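Local coordinates for odorant-binding protein 1F (Rattus norvegicus, PDB 3FIQ) that binds a wide variety of small odorant molecules in the nasal epithelium, as a secreted lipocalin, at residues A[113-118]-A[134-139]; A[18-23]-A[127-132]; A[88-93]-A[98-103]. All blocks are in the same frame, centred on the assembly; numbering follows the deposited sequence.

Interaction 1: residues A[113-118]-A[134-139]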
loop_
_atom_site.group_PDB
_atom_site.type_symbol
_atom_site.label_atom_id
_atom_site.label_comp_id
_atom_site.label_asym_id
_atom_site.label_seq_id
_atom_site.Cartn_x
_atom_site.Cartn_y
_atom_site.Cartn_z
ATOM N N ASN A 113 3.767 4.517 -10.307
ATOM C CA ASN A 113 2.839 5.196 -9.391
ATOM C C ASN A 113 1.760 4.239 -8.934
ATOM O O ASN A 113 1.106 3.636 -9.749
ATOM C CB ASN A 113 2.253 6.438 -10.078
ATOM C CG ASN A 113 3.228 7.628 -9.974
ATOM O OD1 ASN A 113 3.117 8.436 -9.081
ATOM N ND2 ASN A 113 4.210 7.671 -10.836
ATOM N N VAL A 114 1.505 4.187 -7.630
ATOM C CA VAL A 114 0.659 3.183 -7.004
ATOM C C VAL A 114 -0.287 3.836 -5.997
ATOM O O VAL A 114 0.091 4.745 -5.266
ATOM C CB VAL A 114 1.523 2.176 -6.238
ATOM C CG1 VAL A 114 0.653 1.040 -5.652
ATOM C CG2 VAL A 114 2.643 1.578 -7.096
ATOM N N ILE A 115 -1.536 3.400 -5.975
ATOM C CA ILE A 115 -2.436 3.656 -4.882
ATOM C C ILE A 115 -2.751 2.300 -4.282
ATOM O O ILE A 115 -3.135 1.380 -4.983
ATOM C CB ILE A 115 -3.690 4.455 -5.237
ATOM C CG1 ILE A 115 -3.251 5.789 -5.779
ATOM C CG2 ILE A 115 -4.624 4.573 -3.964
ATOM C CD1 ILE A 115 -4.496 6.587 -6.405
ATOM N N LEU A 116 -2.492 2.151 -2.986
ATOM C CA LEU A 116 -2.785 0.922 -2.265
ATOM C C LEU A 116 -3.794 1.217 -1.159
ATOM O O LEU A 116 -3.644 2.178 -0.397
ATOM C CB LEU A 116 -1.464 0.359 -1.634
ATOM C CG LEU A 116 -1.678 -0.947 -0.863
ATOM C CD1 LEU A 116 -0.442 -1.797 -0.990
ATOM C CD2 LEU A 116 -1.875 -0.717 0.575
ATOM N N VAL A 117 -4.864 0.431 -1.088
ATOM C CA VAL A 117 -5.877 0.583 -0.065
ATOM C C VAL A 117 -5.708 -0.456 1.009
ATOM O O VAL A 117 -5.818 -1.676 0.740
ATOM C CB VAL A 117 -7.277 0.409 -0.726
ATOM C CG1 VAL A 117 -8.375 0.530 0.312
ATOM C CG2 VAL A 117 -7.522 1.425 -1.820
ATOM N N ALA A 118 -5.386 0.004 2.217
ATOM C CA ALA A 118 -5.194 -0.877 3.384
ATOM C C ALA A 118 -6.444 -0.774 4.257
ATOM O O ALA A 118 -7.036 0.285 4.366
ATOM C CB ALA A 118 -3.996 -0.437 4.182
ATOM N N LYS A 134 -11.567 8.173 -8.580
ATOM C CA LYS A 134 -11.297 9.564 -8.818
ATOM C C LYS A 134 -9.855 9.896 -8.509
ATOM O O LYS A 134 -9.217 10.598 -9.268
ATOM C CB LYS A 134 -12.269 10.439 -8.036
ATOM C CG LYS A 134 -13.660 10.563 -8.684
ATOM C CD LYS A 134 -13.617 11.202 -10.107
ATOM C CE LYS A 134 -15.027 11.657 -10.588
ATOM N NZ LYS A 134 -15.083 12.062 -12.027
ATOM N N LEU A 135 -9.319 9.327 -7.441
ATOM C CA LEU A 135 -7.949 9.549 -7.058
ATOM C C LEU A 135 -6.960 8.986 -8.080
ATOM O O LEU A 135 -5.949 9.640 -8.385
ATOM C CB LEU A 135 -7.650 8.915 -5.701
ATOM C CG LEU A 135 -8.193 9.794 -4.607
ATOM C CD1 LEU A 135 -8.214 8.891 -3.330
ATOM C CD2 LEU A 135 -7.381 11.091 -4.423
ATOM N N ALA A 136 -7.235 7.778 -8.585
ATOM C CA ALA A 136 -6.415 7.179 -9.574
ATOM C C ALA A 136 -6.382 8.160 -10.783
ATOM O O ALA A 136 -5.336 8.360 -11.365
ATOM C CB ALA A 136 -6.954 5.753 -9.969
ATOM N N GLU A 137 -7.513 8.692 -11.211
ATOM C CA GLU A 137 -7.534 9.640 -12.350
ATOM C C GLU A 137 -6.654 10.831 -12.070
ATOM O O GLU A 137 -5.875 11.254 -12.902
ATOM C CB GLU A 137 -8.973 10.078 -12.680
ATOM C CG GLU A 137 -9.747 8.957 -13.310
ATOM C CD GLU A 137 -11.295 9.187 -13.420
ATOM O OE1 GLU A 137 -11.830 10.199 -12.884
ATOM O OE2 GLU A 137 -11.976 8.319 -14.048
ATOM N N GLU A 138 -6.796 11.340 -10.868
ATOM C CA GLU A 138 -6.046 12.496 -10.470
ATOM C C GLU A 138 -4.557 12.232 -10.494
ATOM O O GLU A 138 -3.792 13.155 -10.846
ATOM C CB GLU A 138 -6.464 12.987 -9.085
ATOM C CG GLU A 138 -7.831 13.616 -8.948
ATOM C CD GLU A 138 -8.117 13.888 -7.479
ATOM O OE1 GLU A 138 -7.119 14.106 -6.736
ATOM O OE2 GLU A 138 -9.306 13.886 -7.071
ATOM N N TYR A 139 -4.153 11.014 -10.165
ATOM C CA TYR A 139 -2.742 10.627 -10.083
ATOM C C TYR A 139 -2.264 9.958 -11.404
ATOM O O TYR A 139 -1.173 9.396 -11.489
ATOM C CB TYR A 139 -2.471 9.812 -8.736
ATOM C CG TYR A 139 -2.471 10.669 -7.473
ATOM C CD1 TYR A 139 -3.631 11.014 -6.823
ATOM C CD2 TYR A 139 -1.291 11.283 -7.010
ATOM C CE1 TYR A 139 -3.647 11.908 -5.728
ATOM C CE2 TYR A 139 -1.307 12.125 -5.895
ATOM C CZ TYR A 139 -2.469 12.454 -5.281
ATOM O OH TYR A 139 -2.464 13.345 -4.208
HETATM O O HOH W 1 0.747 9.548 -9.316
#
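Asn113 OD1 accepts two hydrogen bonds: a short one from a bridging water, whose oxygen lies 2.6 Å from OD1, and a weak one from NE2 of His101 on the adjacent strand. The same water donates its other hydrogen to Tyr139 O, with the water oxygen 2.9 Å from that carbonyl oxygen, so strand residue Asn113 and the end of the helix are joined through solvent. Tyr139 is the residue at which the chain leaves helical geometry, yet its N still bonds back to Leu135 O at 2.9 Å. Deeper in, the direct contact rests on one methyl group. With CG1 of Ile115 placed beside the backbone N (chi1 -60°) and chi2 extended at 170°, CD1 is carried out to the helix backbone, 3.7 Å from Ala136 N. Ile115 CD1 also meets Leu135 CB at 4.0 Å and, more loosely, Ala136 CB at 4.4 Å. Only 157 Å² is buried, both sides summed, and the CA atoms of Ile115 and Ala136 remain 7.1 Å apart, which shows that a side chain bridges the gap. Leu132 and Ile141 also touch Ile115. This is the lipocalin arrangement, in which the C-terminal helix packs on the outer wall of the beta-barrel.

Interaction 2: residues A[18-23]-A[127-132]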
loop_
_atom_site.group_PDB
_atom_site.type_symbol
_atom_site.label_atom_id
_atom_site.label_comp_id
_atom_site.label_asym_id
_atom_site.label_seq_id
_atom_site.Cartn_x
_atom_site.Cartn_y
_atom_site.Cartn_z
ATOM N N THR A 18 -4.565 -5.710 2.694
ATOM C CA THR A 18 -4.687 -4.968 1.445
ATOM C C THR A 18 -5.967 -5.338 0.773
ATOM O O THR A 18 -6.207 -6.521 0.442
ATOM C CB THR A 18 -3.548 -5.284 0.520
ATOM O OG1 THR A 18 -2.303 -4.981 1.142
ATOM C CG2 THR A 18 -3.645 -4.446 -0.780
ATOM N N LEU A 19 -6.763 -4.313 0.459
ATOM C CA LEU A 19 -8.008 -4.512 -0.283
ATOM C C LEU A 19 -7.862 -4.352 -1.776
ATOM O O LEU A 19 -8.308 -5.219 -2.535
ATOM C CB LEU A 19 -9.089 -3.555 0.227
ATOM C CG LEU A 19 -9.447 -3.642 1.713
ATOM C CD1 LEU A 19 -10.675 -2.789 2.029
ATOM C CD2 LEU A 19 -9.732 -5.050 2.093
ATOM N N TYR A 20 -7.217 -3.252 -2.226
ATOM C CA TYR A 20 -7.047 -2.979 -3.622
ATOM C C TYR A 20 -5.680 -2.377 -3.833
ATOM O O TYR A 20 -5.161 -1.681 -2.965
ATOM C CB TYR A 20 -8.071 -1.946 -4.136
ATOM C CG TYR A 20 -9.509 -2.431 -4.145
ATOM C CD1 TYR A 20 -10.013 -3.074 -5.271
ATOM C CD2 TYR A 20 -10.319 -2.258 -3.057
ATOM C CE1 TYR A 20 -11.325 -3.572 -5.247
ATOM C CE2 TYR A 20 -11.601 -2.785 -3.027
ATOM C CZ TYR A 20 -12.114 -3.362 -4.128
ATOM O OH TYR A 20 -13.404 -3.861 -4.066
ATOM N N ILE A 21 -5.100 -2.636 -5.016
ATOM C CA ILE A 21 -3.928 -1.880 -5.445
ATOM C C ILE A 21 -4.146 -1.461 -6.877
ATOM O O ILE A 21 -4.539 -2.268 -7.689
ATOM C CB ILE A 21 -2.630 -2.728 -5.391
ATOM C CG1 ILE A 21 -2.439 -3.422 -4.074
ATOM C CG2 ILE A 21 -1.432 -1.899 -5.719
ATOM C CD1 ILE A 21 -1.245 -4.370 -4.027
ATOM N N VAL A 22 -3.837 -0.207 -7.234
ATOM C CA VAL A 22 -3.901 0.181 -8.632
ATOM C C VAL A 22 -2.587 0.862 -8.999
ATOM O O VAL A 22 -1.995 1.555 -8.173
ATOM C CB VAL A 22 -5.078 1.027 -8.903
ATOM C CG1 VAL A 22 -5.008 2.291 -8.215
ATOM C CG2 VAL A 22 -5.286 1.226 -10.438
ATOM N N ALA A 23 -2.049 0.629 -10.185
ATOM C CA ALA A 23 -0.738 1.180 -10.519
ATOM C C ALA A 23 -0.672 1.441 -12.024
ATOM O O ALA A 23 -1.445 0.857 -12.754
ATOM C CB ALA A 23 0.384 0.259 -10.125
ATOM N N ALA A 127 -19.177 4.496 -2.145
ATOM C CA ALA A 127 -18.591 5.802 -2.124
ATOM C C ALA A 127 -17.037 5.765 -2.117
ATOM O O ALA A 127 -16.371 6.561 -2.802
ATOM C CB ALA A 127 -19.110 6.574 -0.932
ATOM N N GLN A 128 -16.480 4.871 -1.316
ATOM C CA GLN A 128 -15.051 4.756 -1.246
ATOM C C GLN A 128 -14.453 4.208 -2.563
ATOM O O GLN A 128 -13.376 4.633 -2.963
ATOM C CB GLN A 128 -14.652 3.904 -0.044
ATOM C CG GLN A 128 -14.997 4.502 1.272
ATOM C CD GLN A 128 -14.863 3.526 2.385
ATOM O OE1 GLN A 128 -15.113 2.341 2.205
ATOM N NE2 GLN A 128 -14.441 4.014 3.557
ATOM N N LYS A 129 -15.149 3.331 -3.234
ATOM C CA LYS A 129 -14.725 2.832 -4.529
ATOM C C LYS A 129 -14.668 3.951 -5.544
ATOM O O LYS A 129 -13.758 4.001 -6.351
ATOM C CB LYS A 129 -15.660 1.705 -4.993
ATOM C CG LYS A 129 -15.481 0.481 -4.172
ATOM C CD LYS A 129 -16.247 -0.693 -4.736
ATOM C CE LYS A 129 -16.110 -1.943 -3.869
ATOM N NZ LYS A 129 -17.163 -2.943 -4.309
ATOM N N GLN A 130 -15.657 4.829 -5.499
ATOM C CA GLN A 130 -15.685 5.948 -6.453
ATOM C C GLN A 130 -14.614 6.937 -6.131
ATOM O O GLN A 130 -13.968 7.468 -7.053
ATOM C CB GLN A 130 -17.040 6.628 -6.472
ATOM C CG GLN A 130 -18.062 5.779 -7.093
ATOM C CD GLN A 130 -17.899 5.624 -8.617
ATOM O OE1 GLN A 130 -17.387 4.597 -9.115
ATOM N NE2 GLN A 130 -18.357 6.631 -9.370
ATOM N N GLU A 131 -14.381 7.170 -4.849
ATOM C CA GLU A 131 -13.247 7.990 -4.414
ATOM C C GLU A 131 -11.919 7.415 -4.930
ATOM O O GLU A 131 -11.013 8.157 -5.416
ATOM C CB GLU A 131 -13.182 8.057 -2.894
ATOM C CG GLU A 131 -12.035 8.961 -2.395
ATOM C CD GLU A 131 -12.139 9.295 -0.900
ATOM O OE1 GLU A 131 -12.904 8.616 -0.163
ATOM O OE2 GLU A 131 -11.441 10.230 -0.478
ATOM N N LEU A 132 -11.725 6.126 -4.812
ATOM C CA LEU A 132 -10.523 5.468 -5.314
ATOM C C LEU A 132 -10.373 5.693 -6.784
ATOM O O LEU A 132 -9.272 6.039 -7.287
ATOM C CB LEU A 132 -10.530 4.000 -5.026
ATOM C CG LEU A 132 -9.338 3.206 -5.575
ATOM C CD1 LEU A 132 -8.026 3.657 -4.966
ATOM C CD2 LEU A 132 -9.524 1.724 -5.322
#
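Tyr20 and Leu132 reach each other through different chi1 positions: Tyr20 CG stands beside its backbone N (chi1 -67°), whereas Leu132 CG lies anti to its own N (chi1 177°). The leucine then directs CD2 at the base of the tyrosine, where it comes 4.1 Å from Tyr20 CB, and this is the apolar part of the contact. Relative to the aromatic ring the methyl is oblique, neither squarely over the face nor at the rim.

Farther out, the phenol end meets Lys129. From the helix this lysine runs extended through its remaining torsions, and its shaft crosses the tyrosine at a slant, bringing CE to 3.3 Å from Tyr20 OH. The ammonium nitrogen lies farther off, with Lys129 NZ 3.9 Å from Tyr20 OH, so the hydroxyl is met by the methylene next to the charge. At most, the nearby positive charge would be expected to polarise the hydroxyl weakly. The helix itself is regular here: Leu132 N bonds to Gln128 O at 2.9 Å, as in an ordinary helical turn.

The two segments bury 168 Å², both sides summed, and Tyr20 and Leu132 account for most of it. Around this pair, the Tyr20 ring stacks with His148, and Leu132 also rests on Ile115 and Phe99. The same face of helix 126-138, through Leu132, thus meets three neighbouring strands of the sheet, 14-23, 111-119 and 97-105.

Interaction 3: residues A[88-93]-A[98-103]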
loop_
_atom_site.group_PDB
_atom_site.type_symbol
_atom_site.label_atom_id
_atom_site.label_comp_id
_atom_site.label_asym_id
_atom_site.label_seq_id
_atom_site.Cartn_x
_atom_site.Cartn_y
_atom_site.Cartn_z
ATOM N N PHE A 88 6.317 7.023 -0.124
ATOM C CA PHE A 88 4.905 6.843 0.111
ATOM C C PHE A 88 4.304 7.784 1.115
ATOM O O PHE A 88 4.981 8.298 1.995
ATOM C CB PHE A 88 4.591 5.364 0.411
ATOM C CG PHE A 88 5.083 4.823 1.710
ATOM C CD1 PHE A 88 6.315 4.167 1.817
ATOM C CD2 PHE A 88 4.256 4.904 2.829
ATOM C CE1 PHE A 88 6.707 3.624 3.023
ATOM C CE2 PHE A 88 4.666 4.353 4.030
ATOM C CZ PHE A 88 5.845 3.694 4.118
ATOM N N HIS A 89 3.014 8.073 0.962
ATOM C CA HIS A 89 2.348 8.966 1.897
ATOM C C HIS A 89 0.856 8.648 1.941
ATOM O O HIS A 89 0.351 7.884 1.122
ATOM C CB HIS A 89 2.635 10.462 1.560
ATOM C CG HIS A 89 2.027 10.978 0.287
ATOM N ND1 HIS A 89 2.498 10.672 -0.968
ATOM C CD2 HIS A 89 1.000 11.835 0.085
ATOM C CE1 HIS A 89 1.776 11.302 -1.886
ATOM N NE2 HIS A 89 0.848 11.990 -1.273
ATOM N N VAL A 90 0.131 9.266 2.876
ATOM C CA VAL A 90 -1.278 8.955 3.083
ATOM C C VAL A 90 -2.155 9.930 2.305
ATOM O O VAL A 90 -1.970 11.125 2.405
ATOM C CB VAL A 90 -1.571 9.067 4.573
ATOM C CG1 VAL A 90 -3.105 8.852 4.831
ATOM C CG2 VAL A 90 -0.755 8.018 5.343
ATOM N N LEU A 91 -3.011 9.441 1.455
ATOM C CA LEU A 91 -3.895 10.286 0.696
ATOM C C LEU A 91 -5.228 10.418 1.382
ATOM O O LEU A 91 -5.922 11.436 1.258
ATOM C CB LEU A 91 -4.227 9.688 -0.678
ATOM C CG LEU A 91 -3.198 9.427 -1.674
ATOM C CD1 LEU A 91 -3.801 8.771 -2.927
ATOM C CD2 LEU A 91 -2.507 10.735 -2.028
ATOM N N LYS A 92 -5.664 9.404 2.093
ATOM C CA LYS A 92 -6.960 9.434 2.743
ATOM C C LYS A 92 -6.917 8.513 3.901
ATOM O O LYS A 92 -6.312 7.470 3.857
ATOM C CB LYS A 92 -8.076 8.978 1.817
ATOM C CG LYS A 92 -9.417 8.648 2.511
ATOM C CD LYS A 92 -10.220 7.617 1.720
ATOM C CE LYS A 92 -11.322 7.013 2.543
ATOM N NZ LYS A 92 -12.488 7.908 2.482
ATOM N N LYS A 93 -7.579 8.883 4.985
ATOM C CA LYS A 93 -7.624 7.943 6.087
ATOM C C LYS A 93 -8.930 8.090 6.876
ATOM O O LYS A 93 -9.430 9.211 7.069
ATOM C CB LYS A 93 -6.448 8.041 7.042
ATOM C CG LYS A 93 -6.178 9.364 7.644
ATOM C CD LYS A 93 -5.275 9.319 8.907
ATOM C CE LYS A 93 -5.587 10.598 9.689
ATOM N NZ LYS A 93 -4.652 10.961 10.722
ATOM N N ILE A 98 -7.143 3.128 4.947
ATOM C CA ILE A 98 -6.111 4.068 4.535
ATOM C C ILE A 98 -5.842 3.918 3.080
ATOM O O ILE A 98 -5.643 2.785 2.614
ATOM C CB ILE A 98 -4.820 3.893 5.342
ATOM C CG1 ILE A 98 -5.117 4.170 6.809
ATOM C CG2 ILE A 98 -3.725 4.856 4.828
ATOM C CD1 ILE A 98 -3.914 3.949 7.735
ATOM N N PHE A 99 -5.894 5.007 2.329
ATOM C CA PHE A 99 -5.359 5.061 0.966
ATOM C C PHE A 99 -3.925 5.602 0.944
ATOM O O PHE A 99 -3.711 6.735 1.380
ATOM C CB PHE A 99 -6.178 5.981 0.079
ATOM C CG PHE A 99 -7.610 5.533 -0.235
ATOM C CD1 PHE A 99 -8.233 4.402 0.326
ATOM C CD2 PHE A 99 -8.296 6.228 -1.208
ATOM C CE1 PHE A 99 -9.510 4.070 -0.013
ATOM C CE2 PHE A 99 -9.594 5.889 -1.531
ATOM C CZ PHE A 99 -10.193 4.848 -0.945
ATOM N N PHE A 100 -2.936 4.808 0.557
ATOM C CA PHE A 100 -1.562 5.226 0.412
ATOM C C PHE A 100 -1.262 5.479 -1.048
ATOM O O PHE A 100 -1.720 4.799 -1.917
ATOM C CB PHE A 100 -0.594 4.103 0.837
ATOM C CG PHE A 100 -0.529 3.869 2.327
ATOM C CD1 PHE A 100 0.192 4.690 3.132
ATOM C CD2 PHE A 100 -1.136 2.743 2.893
ATOM C CE1 PHE A 100 0.312 4.437 4.491
ATOM C CE2 PHE A 100 -1.026 2.506 4.275
ATOM C CZ PHE A 100 -0.276 3.391 5.062
ATOM N N HIS A 101 -0.427 6.475 -1.309
ATOM C CA HIS A 101 0.157 6.691 -2.597
ATOM C C HIS A 101 1.631 6.348 -2.461
ATOM O O HIS A 101 2.281 6.694 -1.465
ATOM C CB HIS A 101 0.066 8.141 -3.000
ATOM C CG HIS A 101 0.647 8.411 -4.333
ATOM N ND1 HIS A 101 1.864 9.040 -4.500
ATOM C CD2 HIS A 101 0.171 8.187 -5.573
ATOM C CE1 HIS A 101 2.122 9.149 -5.789
ATOM N NE2 HIS A 101 1.117 8.644 -6.459
ATOM N N ASN A 102 2.139 5.531 -3.386
ATOM C CA ASN A 102 3.548 5.164 -3.429
ATOM C C ASN A 102 4.113 5.393 -4.839
ATOM O O ASN A 102 3.451 5.172 -5.830
ATOM C CB ASN A 102 3.779 3.709 -3.040
ATOM C CG ASN A 102 5.266 3.328 -3.010
ATOM O OD1 ASN A 102 5.684 2.245 -3.596
ATOM N ND2 ASN A 102 6.051 4.081 -2.376
ATOM N N VAL A 103 5.325 5.941 -4.906
ATOM C CA VAL A 103 6.111 5.995 -6.104
ATOM C C VAL A 103 7.270 5.026 -5.861
ATOM O O VAL A 103 8.071 5.165 -4.906
ATOM C CB VAL A 103 6.674 7.395 -6.394
ATOM C CG1 VAL A 103 7.497 7.310 -7.665
ATOM C CG2 VAL A 103 5.466 8.336 -6.532
HETATM O O HOH W 2 4.237 9.307 -2.942
#
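Phe88 and Phe100 lie side by side on one face of the hairpin, their planes at 81° and the edge of Phe88 turned toward the face of Phe100 in an offset edge-to-face pair. Ile98 CG2 stands over one face of the Phe100 ring, offset toward its rim, and Val90 CG2 approaches Phe100 CE1 obliquely at 3.8 Å. On the other face, the rings of His89 and His101 meet rim to rim at 65°, with His89 CE1 3.5 Å from His101 ND1. A water joins the two ND1 atoms, 3.0 Å from that of His89 and 2.9 Å from that of His101. Lys92 runs alongside Phe99 and sets CD over the ring centre, a CH-pi contact of 3.6 Å from CD to the Phe99 centroid; its bend at chi4 (84°) accompanies a salt bridge from NZ to Glu131 of the helix. The register shifts by one between Val90 and Lys92. Leu91 N bonds Phe99 O at 2.8 Å, Lys92 N makes a weak bond of 3.4 Å to the same Phe99 O, and Phe99 N returns to Lys92 O at 2.9 Å. Two residues facing one is a classic beta bulge, here in an antiparallel hairpin of the lipocalin barrel.

All three contacts belong to one curled antiparallel sheet and the helix beside it. Interactions 1 and 2, with centres about 7 Å apart, use helix 126-138: its earlier turns in interaction 2, its last turn and the residue that follows in interaction 1. Their strands, 111-119 and 14-23, are joined by probable backbone hydrogen bonds from Val117 to Leu19 and Tyr20. Interaction 3 lies about 8 Å from interaction 1 and 11 Å from interaction 2, centre to centre; its strand 97-105 pairs with 111-119. Along the chain, 18-23 comes first, then the hairpin, then 113-118 and the helix. Antiparallel pairing of early strand 14-23 with late strand 111-119 closes the lipocalin barrel, and interactions 1 and 2 lay the helix across that seam.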